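Local coordinates for cystalysin (Treponema denticola, PDB 1C7N), which binds pyridoxal-5'-phosphate as a two-subunit member of the class I and II aminotransferase family, at residues P27-E32 and Q351-E356; K55-T60 and T274-K279; N104-F109 and Q133-I138; L209-Y214 and P320-T325. One frame throughout, in Å; residues are numbered along the deposited sequence.

Contact 1: residues P27-E32 and Q351-E356; sequences PEVGNE and QIFFDE
G30 and Q351 make the direct polar link here. The side-chain OE1 of Q351 accepts the backbone N-H of G30, with N and OE1 2.8 Å apart and an almost straight N-H...O angle of 172°; the donor is tilted 25° from the amide's carbonyl plane. The long, extended glutamine chain suits this place because it carries an uncharged acceptor from the end of helix 339-350 across to a loop. A glycine suits its own side, since the E32 carboxylate folds back beside its bare CA.

Solvent adds a second bond to the same oxygen. Water 1 donates to Q351 OE1 at 2.8 Å and to E32 OE2 at 2.7 Å, so a glutamate and a glutamine that do not touch are bridged, and OE1 is held by two donors.

The apolar part of the contact is a single meeting of V29 with F353. V29 CG2 stands anti to its own backbone N, which takes it to F353 CE1 at 3.9 Å, obliquely to the ring. Both residues pack on M22 of helix 17-25, where a branched side chain and a ring fill a buried corner.

Together, the Q351–G30 bond and the V29–F353 packing join the N-terminal loop to the C-terminal part of the chain, as in the small domain of fold-type I PLP proteins.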
loop_
_atom_site.group_PDB
_atom_site.type_symbol
_atom_site.label_atom_id
_atom_site.label_comp_id
_atom_site.label_asym_id
_atom_site.label_seq_id
_atom_site.Cartn_x
_atom_site.Cartn_y
_atom_site.Cartn_z
ATOM N N PRO A 27 12.755 -0.128 28.352
ATOM C CA PRO A 27 12.770 1.331 28.487
ATOM C C PRO A 27 14.094 1.877 29.030
ATOM O O PRO A 27 14.411 3.052 28.845
ATOM C CB PRO A 27 11.605 1.599 29.436
ATOM C CG PRO A 27 10.650 0.501 29.105
ATOM C CD PRO A 27 11.562 -0.698 29.003
ATOM N N GLU A 28 14.865 1.016 29.691
ATOM C CA GLU A 28 16.146 1.417 30.269
ATOM C C GLU A 28 17.334 1.237 29.328
ATOM O O GLU A 28 18.473 1.501 29.713
ATOM C CB GLU A 28 16.413 0.630 31.555
ATOM C CG GLU A 28 15.660 1.114 32.791
ATOM C CD GLU A 28 14.172 1.262 32.561
ATOM O OE1 GLU A 28 13.745 2.341 32.098
ATOM O OE2 GLU A 28 13.428 0.296 32.835
ATOM N N VAL A 29 17.079 0.792 28.101
ATOM C CA VAL A 29 18.154 0.573 27.138
ATOM C C VAL A 29 19.036 1.813 26.981
ATOM O O VAL A 29 18.539 2.938 26.896
ATOM C CB VAL A 29 17.586 0.168 25.754
ATOM C CG1 VAL A 29 16.782 1.309 25.156
ATOM C CG2 VAL A 29 18.712 -0.230 24.828
ATOM N N GLY A 30 20.348 1.601 26.949
ATOM C CA GLY A 30 21.275 2.713 26.806
ATOM C C GLY A 30 21.119 3.449 25.486
ATOM O O GLY A 30 20.592 2.894 24.519
ATOM N N ASN A 31 21.582 4.696 25.439
ATOM C CA ASN A 31 21.482 5.502 24.221
ATOM C C ASN A 31 22.444 5.040 23.121
ATOM O O ASN A 31 22.255 5.358 21.947
ATOM C CB ASN A 31 21.750 6.977 24.537
ATOM C CG ASN A 31 20.824 7.527 25.608
ATOM O OD1 ASN A 31 20.857 7.089 26.761
ATOM N ND2 ASN A 31 19.990 8.493 25.233
ATOM N N GLU A 32 23.469 4.289 23.504
ATOM C CA GLU A 32 24.459 3.801 22.551
ATOM C C GLU A 32 24.038 2.494 21.878
ATOM O O GLU A 32 24.668 2.046 20.916
ATOM C CB GLU A 32 25.802 3.587 23.257
ATOM C CG GLU A 32 25.917 2.251 24.012
ATOM C CD GLU A 32 25.161 2.216 25.334
ATOM O OE1 GLU A 32 24.270 3.064 25.553
ATOM O OE2 GLU A 32 25.456 1.318 26.155
ATOM N N GLN A 351 21.516 -6.310 26.597
ATOM C CA GLN A 351 20.939 -5.211 25.833
ATOM C C GLN A 351 21.272 -5.390 24.364
ATOM O O GLN A 351 21.640 -4.446 23.656
ATOM C CB GLN A 351 21.440 -3.862 26.344
ATOM C CG GLN A 351 20.666 -3.373 27.550
ATOM C CD GLN A 351 21.094 -2.002 28.006
ATOM O OE1 GLN A 351 21.089 -1.044 27.230
ATOM N NE2 GLN A 351 21.458 -1.892 29.276
ATOM N N ILE A 352 21.162 -6.636 23.923
ATOM C CA ILE A 352 21.403 -6.982 22.536
ATOM C C ILE A 352 20.037 -7.482 22.073
ATOM O O ILE A 352 19.464 -8.410 22.656
ATOM C CB ILE A 352 22.511 -8.064 22.417
ATOM C CG1 ILE A 352 22.958 -8.188 20.960
ATOM C CG2 ILE A 352 22.017 -9.402 22.957
ATOM C CD1 ILE A 352 24.286 -8.907 20.792
ATOM N N PHE A 353 19.492 -6.834 21.054
ATOM C CA PHE A 353 18.169 -7.196 20.574
ATOM C C PHE A 353 18.163 -7.978 19.279
ATOM O O PHE A 353 18.230 -7.413 18.191
ATOM C CB PHE A 353 17.316 -5.933 20.447
ATOM C CG PHE A 353 17.167 -5.195 21.740
ATOM C CD1 PHE A 353 18.217 -4.440 22.247
ATOM C CD2 PHE A 353 15.997 -5.307 22.486
ATOM C CE1 PHE A 353 18.110 -3.808 23.485
ATOM C CE2 PHE A 353 15.879 -4.685 23.717
ATOM C CZ PHE A 353 16.933 -3.933 24.222
ATOM N N PHE A 354 18.100 -9.295 19.419
ATOM C CA PHE A 354 18.076 -10.198 18.278
ATOM C C PHE A 354 16.622 -10.458 17.943
ATOM O O PHE A 354 15.710 -9.889 18.544
ATOM C CB PHE A 354 18.688 -11.561 18.635
ATOM C CG PHE A 354 20.148 -11.525 19.011
ATOM C CD1 PHE A 354 21.091 -10.940 18.174
ATOM C CD2 PHE A 354 20.588 -12.178 20.165
ATOM C CE1 PHE A 354 22.453 -11.008 18.471
ATOM C CE2 PHE A 354 21.950 -12.255 20.471
ATOM C CZ PHE A 354 22.884 -11.670 19.623
ATOM N N ASP A 355 16.411 -11.307 16.953
ATOM C CA ASP A 355 15.071 -11.737 16.637
ATOM C C ASP A 355 15.190 -13.124 17.257
ATOM O O ASP A 355 15.841 -14.010 16.699
ATOM C CB ASP A 355 14.841 -11.783 15.132
ATOM C CG ASP A 355 13.812 -10.759 14.681
ATOM O OD1 ASP A 355 13.821 -9.638 15.236
ATOM O OD2 ASP A 355 12.998 -11.064 13.782
ATOM N N GLU A 356 14.618 -13.286 18.447
ATOM C CA GLU A 356 14.704 -14.549 19.173
ATOM C C GLU A 356 14.339 -15.727 18.287
ATOM O O GLU A 356 13.302 -15.727 17.626
ATOM C CB GLU A 356 13.824 -14.508 20.427
ATOM C CG GLU A 356 14.178 -13.361 21.380
ATOM C CD GLU A 356 15.546 -13.514 22.036
ATOM O OE1 GLU A 356 16.214 -12.486 22.263
ATOM O OE2 GLU A 356 15.954 -14.651 22.340
HETATM O O HOH W 1 23.477 0.322 27.757
#

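Contact 2: residues K55-T60 and T274-K279; sequences KYLDET and TTLGYK
The carbonyl oxygen of Y56, whose ring meets T275, L276 and K279 of the facing helix, accepts two backbone N-H groups, from E59 N and T60 N, each 2.9 Å from Y56 O. Both bonds lie at the C-terminal end of helix 47-59, and T60 CB rests over one face of the Y56 ring, 3.7 Å above its plane.

The opposite face belongs to K279. Its CG lies 3.8 Å from the ring centroid and only 18° off the ring normal, a CH-pi contact made by the aliphatic part of the lysine. With CG anti to the backbone N (chi1 -171°) and a bend at chi2, the chain is laid across the ring while NZ goes on to a weak, long ion pair with E282. At the ring's edge sit L276 CD2, 3.9 Å from Y56 CD1, and the hydroxyl oxygen of T275. Beyond the edge, water 2 joins Y56 OH at 2.9 Å and donates to T275 O at 2.7 Å.

L57 CD2 and L276 CD2 also meet, their side chains crossing at about a right angle. Each leucine packs on its own counterpart in the second subunit.

No direct hydrogen bond joins the two segments. Tyrosine fits because its ring can be sandwiched while its hydroxyl still reaches water; the contact is mainly one of shape and packing, with one water bridge, in helices that themselves form part of the dimer interface.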
loop_
_atom_site.group_PDB
_atom_site.type_symbol
_atom_site.label_atom_id
_atom_site.label_comp_id
_atom_site.label_asym_id
_atom_site.label_seq_id
_atom_site.Cartn_x
_atom_site.Cartn_y
_atom_site.Cartn_z
ATOM N N LYS A 55 15.353 14.142 -7.278
ATOM C CA LYS A 55 15.263 14.625 -8.653
ATOM C C LYS A 55 13.842 14.396 -9.166
ATOM O O LYS A 55 13.248 15.272 -9.798
ATOM C CB LYS A 55 16.252 13.873 -9.549
ATOM C CG LYS A 55 16.050 14.121 -11.046
ATOM C CD LYS A 55 17.049 13.334 -11.881
ATOM C CE LYS A 55 16.813 13.545 -13.372
ATOM N NZ LYS A 55 17.719 12.682 -14.186
ATOM N N TYR A 56 13.299 13.213 -8.880
ATOM C CA TYR A 56 11.954 12.858 -9.317
ATOM C C TYR A 56 10.899 13.756 -8.674
ATOM O O TYR A 56 9.936 14.159 -9.328
ATOM C CB TYR A 56 11.652 11.397 -8.973
ATOM C CG TYR A 56 10.450 10.820 -9.687
ATOM C CD1 TYR A 56 9.450 10.153 -8.981
ATOM C CD2 TYR A 56 10.328 10.907 -11.075
ATOM C CE1 TYR A 56 8.362 9.581 -9.635
ATOM C CE2 TYR A 56 9.241 10.339 -11.739
ATOM C CZ TYR A 56 8.265 9.676 -11.012
ATOM O OH TYR A 56 7.204 9.084 -11.657
ATOM N N LEU A 57 11.078 14.062 -7.392
ATOM C CA LEU A 57 10.131 14.912 -6.681
ATOM C C LEU A 57 10.027 16.287 -7.336
ATOM O O LEU A 57 8.980 16.932 -7.274
ATOM C CB LEU A 57 10.536 15.055 -5.210
ATOM C CG LEU A 57 10.210 13.844 -4.324
ATOM C CD1 LEU A 57 10.847 14.009 -2.946
ATOM C CD2 LEU A 57 8.704 13.707 -4.197
ATOM N N ASP A 58 11.109 16.728 -7.971
ATOM C CA ASP A 58 11.114 18.025 -8.640
ATOM C C ASP A 58 10.439 17.989 -10.010
ATOM O O ASP A 58 10.105 19.036 -10.559
ATOM C CB ASP A 58 12.548 18.547 -8.822
ATOM C CG ASP A 58 13.139 19.111 -7.544
ATOM O OD1 ASP A 58 12.382 19.694 -6.742
ATOM O OD2 ASP A 58 14.370 18.991 -7.347
ATOM N N GLU A 59 10.239 16.791 -10.557
ATOM C CA GLU A 59 9.635 16.640 -11.882
ATOM C C GLU A 59 8.178 16.178 -11.906
ATOM O O GLU A 59 7.348 16.732 -12.633
ATOM C CB GLU A 59 10.422 15.619 -12.722
ATOM C CG GLU A 59 11.941 15.684 -12.652
ATOM C CD GLU A 59 12.606 14.551 -13.440
ATOM O OE1 GLU A 59 12.193 13.381 -13.274
ATOM O OE2 GLU A 59 13.547 14.824 -14.218
ATOM N N THR A 60 7.885 15.158 -11.106
ATOM C CA THR A 60 6.576 14.516 -11.076
ATOM C C THR A 60 5.411 15.135 -10.298
ATOM O O THR A 60 5.567 16.087 -9.536
ATOM C CB THR A 60 6.735 13.058 -10.587
ATOM O OG1 THR A 60 5.609 12.277 -11.000
ATOM C CG2 THR A 60 6.834 13.023 -9.064
ATOM N N THR A 274 1.313 4.087 -5.373
ATOM C CA THR A 274 2.472 4.789 -4.829
ATOM C C THR A 274 3.566 5.093 -5.844
ATOM O O THR A 274 4.446 4.265 -6.092
ATOM C CB THR A 274 3.089 3.996 -3.671
ATOM O OG1 THR A 274 4.407 4.490 -3.405
ATOM C CG2 THR A 274 3.151 2.521 -4.011
ATOM N N THR A 275 3.514 6.301 -6.397
ATOM C CA THR A 275 4.461 6.768 -7.404
ATOM C C THR A 275 5.938 6.624 -7.051
ATOM O O THR A 275 6.750 6.243 -7.900
ATOM C CB THR A 275 4.208 8.243 -7.747
ATOM O OG1 THR A 275 5.172 8.683 -8.710
ATOM C CG2 THR A 275 4.318 9.099 -6.504
ATOM N N LEU A 276 6.295 6.939 -5.809
ATOM C CA LEU A 276 7.690 6.836 -5.395
ATOM C C LEU A 276 8.132 5.384 -5.279
ATOM O O LEU A 276 9.310 5.076 -5.454
ATOM C CB LEU A 276 7.905 7.566 -4.069
ATOM C CG LEU A 276 7.605 9.066 -4.165
ATOM C CD1 LEU A 276 7.764 9.719 -2.802
ATOM C CD2 LEU A 276 8.535 9.703 -5.191
ATOM N N GLY A 277 7.183 4.498 -4.986
ATOM C CA GLY A 277 7.502 3.089 -4.874
ATOM C C GLY A 277 7.964 2.554 -6.220
ATOM O O GLY A 277 8.958 1.834 -6.311
ATOM N N TYR A 278 7.243 2.903 -7.275
ATOM C CA TYR A 278 7.626 2.453 -8.603
ATOM C C TYR A 278 8.994 3.000 -8.994
ATOM O O TYR A 278 9.851 2.251 -9.454
ATOM C CB TYR A 278 6.585 2.873 -9.647
ATOM C CG TYR A 278 5.269 2.149 -9.503
ATOM C CD1 TYR A 278 4.154 2.788 -8.963
ATOM C CD2 TYR A 278 5.142 0.812 -9.875
ATOM C CE1 TYR A 278 2.945 2.113 -8.797
ATOM C CE2 TYR A 278 3.936 0.127 -9.708
ATOM C CZ TYR A 278 2.845 0.785 -9.171
ATOM O OH TYR A 278 1.649 0.121 -9.015
ATOM N N LYS A 279 9.204 4.299 -8.792
ATOM C CA LYS A 279 10.473 4.937 -9.153
ATOM C C LYS A 279 11.665 4.440 -8.338
ATOM O O LYS A 279 12.772 4.308 -8.864
ATOM C CB LYS A 279 10.365 6.456 -9.010
ATOM C CG LYS A 279 11.565 7.212 -9.569
ATOM C CD LYS A 279 11.674 7.034 -11.077
ATOM C CE LYS A 279 12.842 7.817 -11.644
ATOM N NZ LYS A 279 13.000 7.589 -13.106
HETATM O O HOH W 2 6.580 6.464 -10.606
#

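Contact 3: residues N104-F109 and Q133-I138; sequences NAVREF and QERKII
R135 packs its stem against V106 and brings its guanidinium to the last turns of helix 98-109. CB points toward that helix, and a bend at chi2 (62°) lays the chain alongside the valine, the two side chains running in opposite directions. CG and CD each lie 3.7 Å from V106 CG1, so this part of the stem serves as apolar cover; NE passes the same methyl at 3.6 Å.

R135 lies in the turn that closes a beta-alpha-beta crossover: strand 115-118, helix 125-131, then edge strand 136-139. A Schellman motif ends the helix, with E134, at positive phi, as its C-prime residue.

At the tip, NH1 donates to Q133 O at 2.8 Å, in the guanidinium plane and at 162°, which fixes the group's rotation. NH2 gives T110 O a hydrogen bond and V106 O a weak one at 3.3 Å; R107 O is also near the guanidinium edge, at a poor angle.

Alongside, Q133 spreads its amide across R107, whose chain it crosses at about a right angle. Its OE1 sits over a guanidinium face, 3.4 Å from R107 NH2, without a hydrogen bond, while its NE2 donates to the backbone oxygens of F103 and A129.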
loop_
_atom_site.group_PDB
_atom_site.type_symbol
_atom_site.label_atom_id
_atom_site.label_comp_id
_atom_site.label_asym_id
_atom_site.label_seq_id
_atom_site.Cartn_x
_atom_site.Cartn_y
_atom_site.Cartn_z
ATOM N N ASN A 104 -2.654 -12.876 0.180
ATOM C CA ASN A 104 -3.532 -12.906 -0.980
ATOM C C ASN A 104 -3.475 -14.262 -1.677
ATOM O O ASN A 104 -4.488 -14.759 -2.168
ATOM C CB ASN A 104 -3.143 -11.803 -1.965
ATOM C CG ASN A 104 -4.160 -11.633 -3.072
ATOM O OD1 ASN A 104 -5.339 -11.388 -2.807
ATOM N ND2 ASN A 104 -3.718 -11.765 -4.317
ATOM N N ALA A 105 -2.288 -14.858 -1.724
ATOM C CA ALA A 105 -2.130 -16.160 -2.362
ATOM C C ALA A 105 -2.976 -17.203 -1.633
ATOM O O ALA A 105 -3.700 -17.976 -2.259
ATOM C CB ALA A 105 -0.666 -16.576 -2.357
ATOM N N VAL A 106 -2.887 -17.215 -0.308
ATOM C CA VAL A 106 -3.651 -18.163 0.497
ATOM C C VAL A 106 -5.144 -17.905 0.318
ATOM O O VAL A 106 -5.934 -18.824 0.106
ATOM C CB VAL A 106 -3.295 -18.030 1.990
ATOM C CG1 VAL A 106 -4.178 -18.950 2.824
ATOM C CG2 VAL A 106 -1.825 -18.368 2.200
ATOM N N ARG A 107 -5.517 -16.636 0.395
ATOM C CA ARG A 107 -6.905 -16.229 0.255
ATOM C C ARG A 107 -7.542 -16.728 -1.040
ATOM O O ARG A 107 -8.633 -17.298 -1.029
ATOM C CB ARG A 107 -6.988 -14.700 0.320
ATOM C CG ARG A 107 -8.386 -14.119 0.165
ATOM C CD ARG A 107 -8.386 -12.617 0.449
ATOM N NE ARG A 107 -7.762 -12.318 1.737
ATOM C CZ ARG A 107 -6.543 -11.802 1.884
ATOM N NH1 ARG A 107 -5.802 -11.512 0.819
ATOM N NH2 ARG A 107 -6.058 -11.588 3.099
ATOM N N GLU A 108 -6.843 -16.529 -2.152
ATOM C CA GLU A 108 -7.356 -16.904 -3.465
ATOM C C GLU A 108 -7.251 -18.364 -3.900
ATOM O O GLU A 108 -8.203 -18.909 -4.452
ATOM C CB GLU A 108 -6.701 -16.015 -4.530
ATOM C CG GLU A 108 -7.124 -16.298 -5.966
ATOM C CD GLU A 108 -8.629 -16.238 -6.162
ATOM O OE1 GLU A 108 -9.277 -15.365 -5.549
ATOM O OE2 GLU A 108 -9.161 -17.056 -6.940
ATOM N N PHE A 109 -6.117 -19.011 -3.651
ATOM C CA PHE A 109 -5.955 -20.384 -4.104
ATOM C C PHE A 109 -6.202 -21.523 -3.117
ATOM O O PHE A 109 -5.888 -22.677 -3.408
ATOM C CB PHE A 109 -4.583 -20.531 -4.766
ATOM C CG PHE A 109 -4.365 -19.563 -5.894
ATOM C CD1 PHE A 109 -3.820 -18.305 -5.656
ATOM C CD2 PHE A 109 -4.779 -19.877 -7.183
ATOM C CE1 PHE A 109 -3.692 -17.372 -6.685
ATOM C CE2 PHE A 109 -4.657 -18.948 -8.221
ATOM C CZ PHE A 109 -4.115 -17.695 -7.970
ATOM N N GLN A 133 -6.025 -17.058 8.468
ATOM C CA GLN A 133 -7.102 -17.115 7.484
ATOM C C GLN A 133 -7.777 -18.482 7.576
ATOM O O GLN A 133 -8.475 -18.922 6.662
ATOM C CB GLN A 133 -6.563 -16.872 6.070
ATOM C CG GLN A 133 -5.904 -15.507 5.897
ATOM C CD GLN A 133 -5.706 -15.125 4.443
ATOM O OE1 GLN A 133 -6.667 -14.872 3.721
ATOM N NE2 GLN A 133 -4.453 -15.084 4.005
ATOM N N GLU A 134 -7.545 -19.137 8.708
ATOM C CA GLU A 134 -8.101 -20.446 9.022
ATOM C C GLU A 134 -7.756 -21.590 8.072
ATOM O O GLU A 134 -8.577 -22.471 7.819
ATOM C CB GLU A 134 -9.620 -20.339 9.197
ATOM C CG GLU A 134 -10.026 -19.305 10.237
ATOM C CD GLU A 134 -11.489 -19.399 10.635
ATOM O OE1 GLU A 134 -11.982 -18.470 11.311
ATOM O OE2 GLU A 134 -12.143 -20.403 10.280
ATOM N N ARG A 135 -6.540 -21.569 7.538
ATOM C CA ARG A 135 -6.074 -22.654 6.679
ATOM C C ARG A 135 -5.218 -23.487 7.627
ATOM O O ARG A 135 -4.967 -23.061 8.755
ATOM C CB ARG A 135 -5.229 -22.124 5.519
ATOM C CG ARG A 135 -6.000 -21.815 4.236
ATOM C CD ARG A 135 -7.057 -20.723 4.396
ATOM N NE ARG A 135 -7.536 -20.271 3.087
ATOM C CZ ARG A 135 -8.479 -19.352 2.891
ATOM N NH1 ARG A 135 -9.073 -18.763 3.918
ATOM N NH2 ARG A 135 -8.815 -19.009 1.656
ATOM N N LYS A 136 -4.771 -24.662 7.199
ATOM C CA LYS A 136 -3.964 -25.493 8.085
ATOM C C LYS A 136 -2.470 -25.429 7.776
ATOM O O LYS A 136 -2.046 -25.673 6.648
ATOM C CB LYS A 136 -4.437 -26.950 8.026
ATOM C CG LYS A 136 -5.939 -27.144 8.237
ATOM C CD LYS A 136 -6.461 -26.378 9.447
ATOM C CE LYS A 136 -5.763 -26.784 10.735
ATOM N NZ LYS A 136 -6.237 -25.957 11.885
ATOM N N ILE A 137 -1.677 -25.099 8.789
ATOM C CA ILE A 137 -0.232 -25.022 8.625
ATOM C C ILE A 137 0.350 -26.430 8.632
ATOM O O ILE A 137 0.261 -27.136 9.635
ATOM C CB ILE A 137 0.420 -24.215 9.769
ATOM C CG1 ILE A 137 -0.124 -22.784 9.773
ATOM C CG2 ILE A 137 1.932 -24.216 9.606
ATOM C CD1 ILE A 137 0.376 -21.940 10.924
ATOM N N ILE A 138 0.933 -26.840 7.508
ATOM C CA ILE A 138 1.534 -28.168 7.399
ATOM C C ILE A 138 3.049 -28.001 7.439
ATOM O O ILE A 138 3.662 -27.529 6.480
ATOM C CB ILE A 138 1.127 -28.870 6.081
ATOM C CG1 ILE A 138 -0.394 -28.827 5.912
ATOM C CG2 ILE A 138 1.588 -30.323 6.097
ATOM C CD1 ILE A 138 -1.160 -29.474 7.046
#

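Contact 4: residues L209-Y214 and P320-T325; sequences LIMPGY and PLIEGT
I210 and G324 face each other in an isolated antiparallel beta bridge, as a non-hydrogen-bonded pair whose CA atoms are 4.1 Å apart. The flanking residues supply the bonds: T325 N donates a hydrogen bond to L209 O at 2.6 Å, and M211 N one to E323 O at 2.8 Å. Glycine suits position 324, where there is little room for a side chain beside I210 CD1 and L209 O.

The inner side is tight. M211, bent at chi2 and chi3, sets CG 3.3 Å from I322 O and its CE methyl near T325 O, a buried oxygen with no partner in the model; the flexible thioether also packs on I299 of helix 289-313. T325 touches H206 of the pyridoxal-5'-phosphate pocket, so the bridge forms part of that pocket's surroundings.

Toward solvent, M211 to Y214 form a type II turn, with P212 and G213 at its two corners; glycine accommodates the positive phi of 97° there. The exposed Y214 ring comes back over E323, whose CB lies 3.7 Å from the ring centroid in a CH-pi contact, and the E323 carboxylate is stacked on the ring with the two planes 30° apart. E323 OE1 is held by R179 in a salt bridge and by V180 N, while OE2 accepts from Y148 OH. On the solvent side, water 3 stands 2.8 Å from Y214 OH and donates to E323 OE2 at 2.9 Å.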
loop_
_atom_site.group_PDB
_atom_site.type_symbol
_atom_site.label_atom_id
_atom_site.label_comp_id
_atom_site.label_asym_id
_atom_site.label_seq_id
_atom_site.Cartn_x
_atom_site.Cartn_y
_atom_site.Cartn_z
ATOM N N LEU A 209 20.737 -10.903 -2.033
ATOM C CA LEU A 209 21.649 -10.872 -0.894
ATOM C C LEU A 209 22.302 -12.230 -0.674
ATOM O O LEU A 209 21.983 -12.952 0.278
ATOM C CB LEU A 209 20.888 -10.419 0.360
ATOM C CG LEU A 209 20.341 -8.987 0.260
ATOM C CD1 LEU A 209 19.228 -8.764 1.271
ATOM C CD2 LEU A 209 21.466 -7.990 0.468
ATOM N N ILE A 210 23.226 -12.561 -1.572
ATOM C CA ILE A 210 23.945 -13.831 -1.532
ATOM C C ILE A 210 25.400 -13.600 -1.138
ATOM O O ILE A 210 26.044 -12.675 -1.636
ATOM C CB ILE A 210 23.917 -14.516 -2.919
ATOM C CG1 ILE A 210 22.480 -14.575 -3.444
ATOM C CG2 ILE A 210 24.515 -15.917 -2.827
ATOM C CD1 ILE A 210 21.523 -15.343 -2.550
ATOM N N MET A 211 25.922 -14.434 -0.243
ATOM C CA MET A 211 27.310 -14.294 0.178
ATOM C C MET A 211 28.229 -14.838 -0.914
ATOM O O MET A 211 27.827 -15.687 -1.713
ATOM C CB MET A 211 27.558 -15.043 1.493
ATOM C CG MET A 211 26.831 -14.452 2.691
ATOM S SD MET A 211 27.233 -12.713 2.967
ATOM C CE MET A 211 25.757 -11.924 2.311
ATOM N N PRO A 212 29.476 -14.344 -0.971
ATOM C CA PRO A 212 30.453 -14.783 -1.971
ATOM C C PRO A 212 30.572 -16.303 -2.059
ATOM O O PRO A 212 30.601 -16.993 -1.041
ATOM C CB PRO A 212 31.747 -14.135 -1.489
ATOM C CG PRO A 212 31.251 -12.843 -0.905
ATOM C CD PRO A 212 30.058 -13.307 -0.099
ATOM N N GLY A 213 30.629 -16.814 -3.286
ATOM C CA GLY A 213 30.752 -18.245 -3.494
ATOM C C GLY A 213 29.444 -18.964 -3.779
ATOM O O GLY A 213 29.420 -19.949 -4.517
ATOM N N TYR A 214 28.350 -18.482 -3.202
ATOM C CA TYR A 214 27.066 -19.127 -3.416
ATOM C C TYR A 214 26.324 -18.550 -4.614
ATOM O O TYR A 214 26.577 -17.418 -5.029
ATOM C CB TYR A 214 26.225 -19.042 -2.143
ATOM C CG TYR A 214 26.952 -19.674 -0.985
ATOM C CD1 TYR A 214 27.747 -18.908 -0.132
ATOM C CD2 TYR A 214 26.934 -21.059 -0.804
ATOM C CE1 TYR A 214 28.514 -19.507 0.868
ATOM C CE2 TYR A 214 27.695 -21.666 0.189
ATOM C CZ TYR A 214 28.482 -20.887 1.018
ATOM O OH TYR A 214 29.249 -21.494 1.982
ATOM N N PRO A 320 27.839 -19.998 12.566
ATOM C CA PRO A 320 28.326 -20.414 11.246
ATOM C C PRO A 320 28.061 -19.354 10.181
ATOM O O PRO A 320 27.105 -18.581 10.282
ATOM C CB PRO A 320 27.530 -21.691 10.967
ATOM C CG PRO A 320 27.127 -22.174 12.336
ATOM C CD PRO A 320 26.785 -20.907 13.046
ATOM N N LEU A 321 28.900 -19.323 9.152
ATOM C CA LEU A 321 28.698 -18.367 8.072
ATOM C C LEU A 321 27.407 -18.753 7.361
ATOM O O LEU A 321 27.005 -19.914 7.382
ATOM C CB LEU A 321 29.869 -18.415 7.082
ATOM C CG LEU A 321 31.261 -18.125 7.653
ATOM C CD1 LEU A 321 32.258 -18.030 6.505
ATOM C CD2 LEU A 321 31.249 -16.823 8.451
ATOM N N ILE A 322 26.748 -17.782 6.741
ATOM C CA ILE A 322 25.509 -18.047 6.023
ATOM C C ILE A 322 25.769 -17.979 4.521
ATOM O O ILE A 322 26.803 -17.477 4.088
ATOM C CB ILE A 322 24.433 -17.019 6.395
ATOM C CG1 ILE A 322 24.970 -15.606 6.156
ATOM C CG2 ILE A 322 24.014 -17.209 7.858
ATOM C CD1 ILE A 322 23.986 -14.512 6.498
ATOM N N GLU A 323 24.829 -18.482 3.732
ATOM C CA GLU A 323 24.975 -18.480 2.281
ATOM C C GLU A 323 24.258 -17.284 1.643
ATOM O O GLU A 323 24.685 -16.773 0.601
ATOM C CB GLU A 323 24.422 -19.788 1.706
ATOM C CG GLU A 323 24.845 -21.029 2.490
ATOM C CD GLU A 323 24.376 -22.330 1.854
ATOM O OE1 GLU A 323 23.268 -22.354 1.274
ATOM O OE2 GLU A 323 25.112 -23.335 1.950
ATOM N N GLY A 324 23.179 -16.840 2.281
ATOM C CA GLY A 324 22.398 -15.721 1.775
ATOM C C GLY A 324 21.688 -14.957 2.876
ATOM O O GLY A 324 21.646 -15.411 4.018
ATOM N N THR A 325 21.099 -13.818 2.512
ATOM C CA THR A 325 20.415 -12.906 3.434
ATOM C C THR A 325 21.515 -12.276 4.291
ATOM O O THR A 325 22.668 -12.714 4.241
ATOM C CB THR A 325 19.426 -13.619 4.418
ATOM O OG1 THR A 325 20.170 -14.223 5.486
ATOM C CG2 THR A 325 18.579 -14.675 3.706
HETATM O O HOH W 3 27.521 -23.166 3.503
#

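In the fold
Contact 4 is the buried one, nearest the chain's centre, about 13 Å from it, and close to the cofactor; contacts 1, 2 and 3 are only partly buried. Contact 4 combines a single backbone bridge with side-chain packing, whereas contact 2 relies on ring and aliphatic packing at the second subunit. Contact 3 lies at the outer strand of the mixed sheet, where an arginine packs on a valine and makes only a weak bond across; contact 1 joins the N-terminal loop to the region of the three-stranded antiparallel sheet 327-331, 367-371, 355-356. No two contacts touch. Along the chain, contact 1 encloses the rest, contact 3 nests inside contact 2, and contacts 2 and 4 interleave.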